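PDB 3IO0: EtuB protein from Clostridium kluyveri DSM 555, which forms trimers of chains with two tandem microcompartment domains and probably builds part of the shell of a bacterial microcompartment associated with ethanol utilisation. Local coordinates for residues I20-S25 / T36-G41; A51-A56 / H82-V87; T63-A68 / L88-V93. All blocks are in the same frame, centred on the assembly; numbering follows the deposited sequence.

All three contacts belong to one antiparallel sheet of the first circularly permuted microcompartment domain, where the order across the sheet is 7-11, 15-20, 39-45, 84-90, 66-71. Contact 1 joins the end of strand 15-20 to the start of 39-45, contact 3 joins strand 84-90 to the sheet's outer strand 66-71, and contact 2 lays helix 50-61 on strand 84-90. The centres of contacts 1 and 3 are about 9 Å apart; contact 2 lies about 20 Å from contact 1 and 15 Å from contact 3. Contact 1 closes first along the chain, then contacts 2 and 3 interleave. Contacts 1 and 2 also touch a second subunit, so one sheet links strand edge, helix layer and trimer interface.

Contact 1 of 3, residues I20-S25 / T36-G41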
loop_
_atom_site.group_PDB
_atom_site.type_symbol
_atom_site.label_atom_id
_atom_site.label_comp_id
_atom_site.label_asym_id
_atom_site.label_seq_id
_atom_site.Cartn_x
_atom_site.Cartn_y
_atom_site.Cartn_z
ATOM N N ILE A 20 -2.690 -23.930 -13.526
ATOM C CA ILE A 20 -3.216 -24.999 -12.682
ATOM C C ILE A 20 -4.250 -25.792 -13.462
ATOM O O ILE A 20 -5.203 -25.232 -13.999
ATOM C CB ILE A 20 -3.783 -24.503 -11.333
ATOM C CG1 ILE A 20 -2.653 -23.949 -10.460
ATOM C CG2 ILE A 20 -4.543 -25.638 -10.603
ATOM C CD1 ILE A 20 -3.096 -23.376 -9.114
ATOM N N ALA A 21 -4.038 -27.104 -13.516
ATOM C CA ALA A 21 -4.831 -28.001 -14.353
ATOM C C ALA A 21 -6.277 -28.145 -13.888
ATOM O O ALA A 21 -7.214 -27.998 -14.684
ATOM C CB ALA A 21 -4.161 -29.359 -14.430
ATOM N N ASN A 22 -6.452 -28.422 -12.602
ATOM C CA ASN A 22 -7.774 -28.680 -12.072
ATOM C C ASN A 22 -7.981 -28.063 -10.710
ATOM O O ASN A 22 -7.834 -28.740 -9.696
ATOM C CB ASN A 22 -8.005 -30.183 -12.003
ATOM C CG ASN A 22 -8.973 -30.665 -13.053
ATOM O OD1 ASN A 22 -8.587 -31.310 -14.032
ATOM N ND2 ASN A 22 -10.247 -30.350 -12.859
ATOM N N VAL A 23 -8.337 -26.783 -10.682
ATOM C CA VAL A 23 -8.355 -26.019 -9.434
ATOM C C VAL A 23 -9.288 -26.666 -8.428
ATOM O O VAL A 23 -10.403 -27.046 -8.772
ATOM C CB VAL A 23 -8.747 -24.542 -9.675
ATOM C CG1 VAL A 23 -8.773 -23.751 -8.363
ATOM C CG2 VAL A 23 -7.793 -23.899 -10.663
ATOM N N ASP A 24 -8.816 -26.809 -7.192
ATOM C CA ASP A 24 -9.637 -27.380 -6.135
ATOM C C ASP A 24 -10.962 -26.651 -6.038
ATOM O O ASP A 24 -10.997 -25.425 -6.071
ATOM C CB ASP A 24 -8.921 -27.344 -4.789
ATOM C CG ASP A 24 -9.605 -28.224 -3.752
ATOM O OD1 ASP A 24 -9.100 -29.352 -3.511
ATOM O OD2 ASP A 24 -10.660 -27.802 -3.210
ATOM N N SER A 25 -12.044 -27.408 -5.911
ATOM C CA SER A 25 -13.387 -26.836 -5.982
ATOM C C SER A 25 -13.705 -25.823 -4.866
ATOM O O SER A 25 -14.584 -24.967 -5.015
ATOM C CB SER A 25 -14.430 -27.946 -6.028
ATOM O OG SER A 25 -14.584 -28.514 -4.746
ATOM N N THR A 36 -17.243 -27.321 -15.258
ATOM C CA THR A 36 -16.985 -27.462 -16.692
ATOM C C THR A 36 -15.786 -26.605 -17.089
ATOM O O THR A 36 -15.335 -26.649 -18.230
ATOM C CB THR A 36 -18.218 -27.037 -17.552
ATOM O OG1 THR A 36 -18.247 -25.602 -17.710
ATOM C CG2 THR A 36 -19.550 -27.532 -16.915
ATOM N N CYS A 37 -15.283 -25.815 -16.142
ATOM C CA CYS A 37 -14.224 -24.844 -16.418
ATOM C C CYS A 37 -13.361 -24.586 -15.174
ATOM O O CYS A 37 -13.626 -23.653 -14.406
ATOM C CB CYS A 37 -14.849 -23.538 -16.920
ATOM S SG CYS A 37 -13.649 -22.251 -17.263
ATOM N N ARG A 38 -12.341 -25.413 -14.966
ATOM C CA ARG A 38 -11.552 -25.316 -13.746
ATOM C C ARG A 38 -10.064 -25.332 -13.980
ATOM O O ARG A 38 -9.312 -25.756 -13.105
ATOM C CB ARG A 38 -11.884 -26.433 -12.749
ATOM C CG ARG A 38 -13.064 -27.283 -13.105
ATOM C CD ARG A 38 -12.631 -28.663 -13.543
ATOM N NE ARG A 38 -13.031 -29.686 -12.572
ATOM C CZ ARG A 38 -13.159 -30.985 -12.854
ATOM N NH1 ARG A 38 -12.912 -31.442 -14.082
ATOM N NH2 ARG A 38 -13.533 -31.831 -11.906
ATOM N N SER A 39 -9.617 -24.885 -15.141
ATOM C CA SER A 39 -8.191 -24.752 -15.320
ATOM C C SER A 39 -7.811 -23.291 -15.486
ATOM O O SER A 39 -8.548 -22.500 -16.063
ATOM C CB SER A 39 -7.665 -25.641 -16.442
ATOM O OG SER A 39 -8.286 -25.318 -17.660
ATOM N N ILE A 40 -6.637 -22.960 -14.972
ATOM C CA ILE A 40 -6.267 -21.601 -14.646
ATOM C C ILE A 40 -4.931 -21.253 -15.287
ATOM O O ILE A 40 -4.018 -22.083 -15.360
ATOM C CB ILE A 40 -6.299 -21.427 -13.069
ATOM C CG1 ILE A 40 -7.685 -20.993 -12.620
ATOM C CG2 ILE A 40 -5.295 -20.450 -12.509
ATOM C CD1 ILE A 40 -8.466 -20.265 -13.688
ATOM N N GLY A 41 -4.843 -20.030 -15.790
ATOM C CA GLY A 41 -3.581 -19.479 -16.253
ATOM C C GLY A 41 -3.300 -18.210 -15.472
ATOM O O GLY A 41 -4.186 -17.363 -15.318
#
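Ile-20 and Ile-40 form an antiparallel hydrogen-bonded pair in the sheet of the circularly permuted microcompartment domain, where strand 15-20 ends beside the start of strand 39-45. Their backbones are tied by two bonds, Ile-20 N to Ile-40 O and Ile-40 N to Ile-20 O, each 2.9 Å. Both side chains leave the same face of the sheet, with CB of Ile-20 4.3 Å from CB of Ile-40.

Beyond this pair the chain turns away from the sheet, yet one more backbone bond holds it: Val-23 N meets Arg-38 O at 2.8 Å, nearly straight at hydrogen (169°). Val-23 itself slants across Ile-40 and touches it with a single branch, CG2, which lies 3.5 Å from Ile-40 CG1. With CG1 anti to the backbone N (chi1 180°), the other methyl stays on the backbone N side, where it can lean on both Ile-40 and the Arg-38 carbonyl. Leu-33 packs against Val-23 and Ile-40 as well.

On the solvent side the amide of Asn-22 stands almost upright over one face of the Arg-38 guanidinium, the two planes 83° apart. As modelled, its ND2 comes close to the guanidinium nitrogens, a donor-to-donor approach that is doubtful. Ser-39 turns its OG to Ala-90 O on the next strand, while its CB sits beside Ala-21 O.

The turn also reaches across the trimer interface: Asn-22 O accepts a hydrogen bond from Lys-166 NZ of the second subunit, and Asp-24 N gives one to Asp-162 OD1 of that subunit. Back within the turn, the Val-23 methyl that meets Ile-40, CG2, lies 3.4 Å from Arg-38 O.

Contact 2 of 3, residues A51-A56 / H82-V87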
loop_
_atom_site.group_PDB
_atom_site.type_symbol
_atom_site.label_atom_id
_atom_site.label_comp_id
_atom_site.label_asym_id
_atom_site.label_seq_id
_atom_site.Cartn_x
_atom_site.Cartn_y
_atom_site.Cartn_z
ATOM N N ALA A 51 1.674 -3.053 -18.662
ATOM C CA ALA A 51 2.510 -3.846 -19.563
ATOM C C ALA A 51 2.045 -5.301 -19.638
ATOM O O ALA A 51 1.842 -5.845 -20.732
ATOM C CB ALA A 51 3.965 -3.773 -19.140
ATOM N N GLN A 52 1.866 -5.922 -18.472
ATOM C CA GLN A 52 1.442 -7.313 -18.411
ATOM C C GLN A 52 0.026 -7.441 -18.939
ATOM O O GLN A 52 -0.294 -8.397 -19.635
ATOM C CB GLN A 52 1.532 -7.862 -16.986
ATOM C CG GLN A 52 2.948 -8.174 -16.504
ATOM C CD GLN A 52 3.648 -6.981 -15.864
ATOM O OE1 GLN A 52 3.225 -5.839 -16.009
ATOM N NE2 GLN A 52 4.729 -7.252 -15.151
ATOM N N MET A 53 -0.819 -6.465 -18.613
ATOM C CA MET A 53 -2.190 -6.431 -19.122
ATOM C C MET A 53 -2.169 -6.409 -20.650
ATOM O O MET A 53 -2.904 -7.167 -21.280
ATOM C CB MET A 53 -2.974 -5.238 -18.553
ATOM C CG MET A 53 -3.184 -5.283 -17.042
ATOM S SD MET A 53 -4.506 -4.210 -16.412
ATOM C CE MET A 53 -3.632 -2.671 -16.250
ATOM N N MET A 54 -1.309 -5.572 -21.239
ATOM C CA MET A 54 -1.162 -5.525 -22.696
ATOM C C MET A 54 -0.860 -6.919 -23.234
ATOM O O MET A 54 -1.557 -7.409 -24.132
ATOM C CB MET A 54 -0.063 -4.554 -23.134
ATOM C CG MET A 54 -0.415 -3.056 -23.106
ATOM S SD MET A 54 -1.895 -2.528 -24.002
ATOM C CE MET A 54 -1.690 -3.505 -25.510
ATOM N N ALA A 55 0.165 -7.558 -22.663
ATOM C CA ALA A 55 0.570 -8.912 -23.052
ATOM C C ALA A 55 -0.556 -9.933 -22.867
ATOM O O ALA A 55 -0.756 -10.784 -23.717
ATOM C CB ALA A 55 1.810 -9.334 -22.298
ATOM N N ALA A 56 -1.304 -9.839 -21.775
ATOM C CA ALA A 56 -2.400 -10.764 -21.540
ATOM C C ALA A 56 -3.593 -10.512 -22.479
ATOM O O ALA A 56 -4.320 -11.448 -22.841
ATOM C CB ALA A 56 -2.830 -10.711 -20.090
ATOM N N HIS A 82 1.743 -0.312 -9.188
ATOM C CA HIS A 82 1.269 -1.685 -8.983
ATOM C C HIS A 82 2.358 -2.626 -9.577
ATOM O O HIS A 82 3.186 -2.136 -10.346
ATOM C CB HIS A 82 -0.048 -1.820 -9.731
ATOM C CG HIS A 82 -1.073 -0.779 -9.375
ATOM N ND1 HIS A 82 -1.354 0.298 -10.186
ATOM C CD2 HIS A 82 -1.914 -0.675 -8.315
ATOM C CE1 HIS A 82 -2.314 1.026 -9.641
ATOM N NE2 HIS A 82 -2.670 0.457 -8.503
ATOM N N GLY A 83 2.416 -3.942 -9.325
ATOM C CA GLY A 83 1.406 -4.807 -8.755
ATOM C C GLY A 83 0.550 -5.442 -9.848
ATOM O O GLY A 83 -0.388 -4.798 -10.331
ATOM N N ILE A 84 0.819 -6.677 -10.271
ATOM C CA ILE A 84 -0.159 -7.294 -11.194
ATOM C C ILE A 84 -0.505 -8.770 -10.953
ATOM O O ILE A 84 0.384 -9.600 -10.750
ATOM C CB ILE A 84 0.131 -6.982 -12.687
ATOM C CG1 ILE A 84 -0.990 -7.499 -13.585
ATOM C CG2 ILE A 84 1.430 -7.555 -13.122
ATOM C CD1 ILE A 84 -2.281 -6.710 -13.512
ATOM N N PHE A 85 -1.801 -9.080 -10.971
ATOM C CA PHE A 85 -2.274 -10.448 -10.773
ATOM C C PHE A 85 -3.450 -10.762 -11.689
ATOM O O PHE A 85 -4.579 -10.316 -11.459
ATOM C CB PHE A 85 -2.643 -10.683 -9.314
ATOM C CG PHE A 85 -3.175 -12.062 -9.023
ATOM C CD1 PHE A 85 -2.353 -13.182 -9.124
ATOM C CD2 PHE A 85 -4.493 -12.237 -8.605
ATOM C CE1 PHE A 85 -2.842 -14.467 -8.835
ATOM C CE2 PHE A 85 -4.989 -13.504 -8.323
ATOM C CZ PHE A 85 -4.156 -14.626 -8.434
ATOM N N ILE A 86 -3.161 -11.533 -12.737
ATOM C CA ILE A 86 -4.126 -11.849 -13.779
ATOM C C ILE A 86 -4.367 -13.345 -13.792
ATOM O O ILE A 86 -3.415 -14.131 -13.850
ATOM C CB ILE A 86 -3.616 -11.398 -15.155
ATOM C CG1 ILE A 86 -3.499 -9.877 -15.194
ATOM C CG2 ILE A 86 -4.538 -11.877 -16.254
ATOM C CD1 ILE A 86 -2.645 -9.349 -16.327
ATOM N N VAL A 87 -5.640 -13.734 -13.711
ATOM C CA VAL A 87 -6.025 -15.136 -13.807
ATOM C C VAL A 87 -6.973 -15.321 -14.978
ATOM O O VAL A 87 -8.023 -14.687 -15.043
ATOM C CB VAL A 87 -6.647 -15.685 -12.491
ATOM C CG1 VAL A 87 -7.085 -17.119 -12.654
ATOM C CG2 VAL A 87 -5.642 -15.610 -11.366
#
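Ile-84 and Ile-86 point from strand 84-90 into helix 50-61, the alpha-on-beta layer of the microcompartment fold, and Gln-52 is the helix residue with the largest share in the contact. The axes of helix 51-56 and strand 84-87 pass 9.3 Å apart and run nearly in the same direction, 18° from parallel. The two isoleucines, two residues apart on the strand, therefore meet successive parts of the helix.

Ile-84 divides its work between its two branches. Its CG2 methyl rests against the flank of Gln-52, nearest CD at 3.6 Å, with the rest of that side chain, from CB to the amide, only slightly farther off. Because CG1 lies anti to the backbone N (chi1 -173°), the longer branch runs the other way and its CD1 comes 3.9 Å from Met-53 CG. The side chains of Gln-52 and Ile-84 run alongside each other, pointing opposite ways. Bent at chi2 (88°), the glutamine wraps its whole length, amide included, round the CG2 methyl, and its NE2 is satisfied by Val-47 O in the buried layer.

Ile-86 relies on one atom. Its CD1 fits among the helix residues, 4.2 Å from Met-53 CG and 4.1 Å from Met-53 CA, and Met-53 crosses it at about a right angle. Around Met-53, Ile-133, Phe-134 and Phe-138 of helix 132-138 continue the apolar contact, so this methionine joins the sheet's helix to that neighbouring helix.

The strand's intervening residue, Phe-85, faces away from the helix and packs on Ala-154 of the second subunit. At the far end of the contact, one helix turn beyond Gln-52, Ala-56 brings its CB to 4.0 Å from Ile-86 CD1.

Contact 3 of 3, residues T63-A68 / L88-V93; sequences TNTEVA and LKAADV
The outer strand of the antiparallel sheet of the first microcompartment (BMC) domain, 66-71, pairs here with strand 84-90 through Glu-66 and Lys-89, a hydrogen-bonded pair, followed by Val-67 and Leu-88, a non-hydrogen-bonded one. Glu-66 N bonds to Lys-89 O at 2.9 Å, and Lys-89 N returns a bond to Glu-66 O at 2.8 Å.

Glu-66 and Lys-89 share one face of the sheet, their side chains slanting over each other. Glu-66 OE1 touches the last methylene, 3.6 Å from Lys-89 CE, but stays 4.5 Å from Lys-89 NZ, too far for a salt bridge; NZ has instead a weak hydrogen bond to Gly-32 O. The extended lysine chain brings NZ out level with the carboxylate but to one side of it.

On the other face Val-67 and Leu-88 touch through methyls, and Leu-88 and Thr-65 also reach Ala-99 of helix 93-111, while Val-67 leans on helix 132-138. Thr-65 OG1 donates to Thr-63 OG1, which is also bonded to Ala-59 O. The Thr-65 methyl, CG2, turns to the neighbouring strand and comes 4.0 Å from Ala-90 CB.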
loop_
_atom_site.group_PDB
_atom_site.type_symbol
_atom_site.label_atom_id
_atom_site.label_comp_id
_atom_site.label_asym_id
_atom_site.label_seq_id
_atom_site.Cartn_x
_atom_site.Cartn_y
_atom_site.Cartn_z
ATOM N N THR A 63 -6.398 -17.014 -28.022
ATOM C CA THR A 63 -6.707 -18.300 -27.388
ATOM C C THR A 63 -8.158 -18.445 -26.949
ATOM O O THR A 63 -8.933 -17.470 -26.911
ATOM C CB THR A 63 -5.870 -18.512 -26.129
ATOM O OG1 THR A 63 -6.106 -17.418 -25.230
ATOM C CG2 THR A 63 -4.374 -18.617 -26.463
ATOM N N ASN A 64 -8.514 -19.671 -26.589
ATOM C CA ASN A 64 -9.841 -19.935 -26.081
ATOM C C ASN A 64 -9.890 -19.744 -24.564
ATOM O O ASN A 64 -10.195 -20.683 -23.808
ATOM C CB ASN A 64 -10.299 -21.340 -26.475
ATOM C CG ASN A 64 -11.779 -21.564 -26.220
ATOM O OD1 ASN A 64 -12.518 -20.646 -25.864
ATOM N ND2 ASN A 64 -12.215 -22.788 -26.406
ATOM N N THR A 65 -9.602 -18.527 -24.117
ATOM C CA THR A 65 -9.591 -18.243 -22.684
ATOM C C THR A 65 -10.538 -17.105 -22.263
ATOM O O THR A 65 -11.052 -16.347 -23.092
ATOM C CB THR A 65 -8.173 -17.955 -22.206
ATOM O OG1 THR A 65 -7.559 -17.037 -23.113
ATOM C CG2 THR A 65 -7.357 -19.237 -22.179
ATOM N N GLU A 66 -10.792 -17.012 -20.964
ATOM C CA GLU A 66 -11.602 -15.928 -20.424
ATOM C C GLU A 66 -10.913 -15.371 -19.181
ATOM O O GLU A 66 -9.945 -15.957 -18.685
ATOM C CB GLU A 66 -13.005 -16.412 -20.098
ATOM C CG GLU A 66 -13.843 -16.766 -21.304
ATOM C CD GLU A 66 -15.301 -17.021 -20.932
ATOM O OE1 GLU A 66 -15.551 -17.679 -19.893
ATOM O OE2 GLU A 66 -16.197 -16.559 -21.678
ATOM N N VAL A 67 -11.399 -14.236 -18.690
ATOM C CA VAL A 67 -10.736 -13.553 -17.596
ATOM C C VAL A 67 -11.443 -13.865 -16.285
ATOM O O VAL A 67 -12.611 -13.524 -16.098
ATOM C CB VAL A 67 -10.673 -12.039 -17.859
ATOM C CG1 VAL A 67 -10.231 -11.288 -16.616
ATOM C CG2 VAL A 67 -9.747 -11.739 -19.043
ATOM N N ALA A 68 -10.735 -14.535 -15.386
ATOM C CA ALA A 68 -11.280 -14.864 -14.078
ATOM C C ALA A 68 -11.129 -13.671 -13.143
ATOM O O ALA A 68 -12.091 -13.237 -12.521
ATOM C CB ALA A 68 -10.596 -16.088 -13.509
ATOM N N LEU A 88 -6.569 -16.187 -15.904
ATOM C CA LEU A 88 -7.375 -16.570 -17.048
ATOM C C LEU A 88 -7.952 -17.957 -16.811
ATOM O O LEU A 88 -7.266 -18.822 -16.257
ATOM C CB LEU A 88 -6.511 -16.597 -18.304
ATOM C CG LEU A 88 -5.717 -15.348 -18.667
ATOM C CD1 LEU A 88 -4.874 -15.592 -19.907
ATOM C CD2 LEU A 88 -6.667 -14.184 -18.874
ATOM N N LYS A 89 -9.202 -18.169 -17.223
ATOM C CA LYS A 89 -9.856 -19.470 -17.082
ATOM C C LYS A 89 -10.152 -20.138 -18.423
ATOM O O LYS A 89 -10.417 -19.467 -19.430
ATOM C CB LYS A 89 -11.130 -19.355 -16.247
ATOM C CG LYS A 89 -12.203 -18.441 -16.815
ATOM C CD LYS A 89 -13.457 -18.481 -15.943
ATOM C CE LYS A 89 -14.549 -17.571 -16.472
ATOM N NZ LYS A 89 -15.523 -17.278 -15.399
ATOM N N ALA A 90 -10.103 -21.469 -18.423
ATOM C CA ALA A 90 -10.298 -22.275 -19.630
ATOM C C ALA A 90 -10.835 -23.635 -19.250
ATOM O O ALA A 90 -10.573 -24.121 -18.152
ATOM C CB ALA A 90 -8.982 -22.437 -20.387
ATOM N N ALA A 91 -11.579 -24.251 -20.162
ATOM C CA ALA A 91 -12.038 -25.626 -19.974
ATOM C C ALA A 91 -10.852 -26.590 -20.062
ATOM O O ALA A 91 -10.824 -27.619 -19.393
ATOM C CB ALA A 91 -13.097 -25.976 -21.008
ATOM N N ASP A 92 -9.866 -26.234 -20.877
ATOM C CA ASP A 92 -8.726 -27.100 -21.124
ATOM C C ASP A 92 -7.418 -26.415 -20.716
ATOM O O ASP A 92 -7.111 -25.301 -21.154
ATOM C CB ASP A 92 -8.700 -27.479 -22.610
ATOM C CG ASP A 92 -7.741 -28.627 -22.926
ATOM O OD1 ASP A 92 -6.589 -28.664 -22.414
ATOM O OD2 ASP A 92 -8.147 -29.485 -23.739
ATOM N N VAL A 93 -6.647 -27.106 -19.886
ATOM C CA VAL A 93 -5.375 -26.597 -19.377
ATOM C C VAL A 93 -4.445 -26.065 -20.465
ATOM O O VAL A 93 -3.774 -25.055 -20.261
ATOM C CB VAL A 93 -4.614 -27.679 -18.600
ATOM C CG1 VAL A 93 -3.808 -27.046 -17.501
ATOM C CG2 VAL A 93 -5.594 -28.728 -18.023
#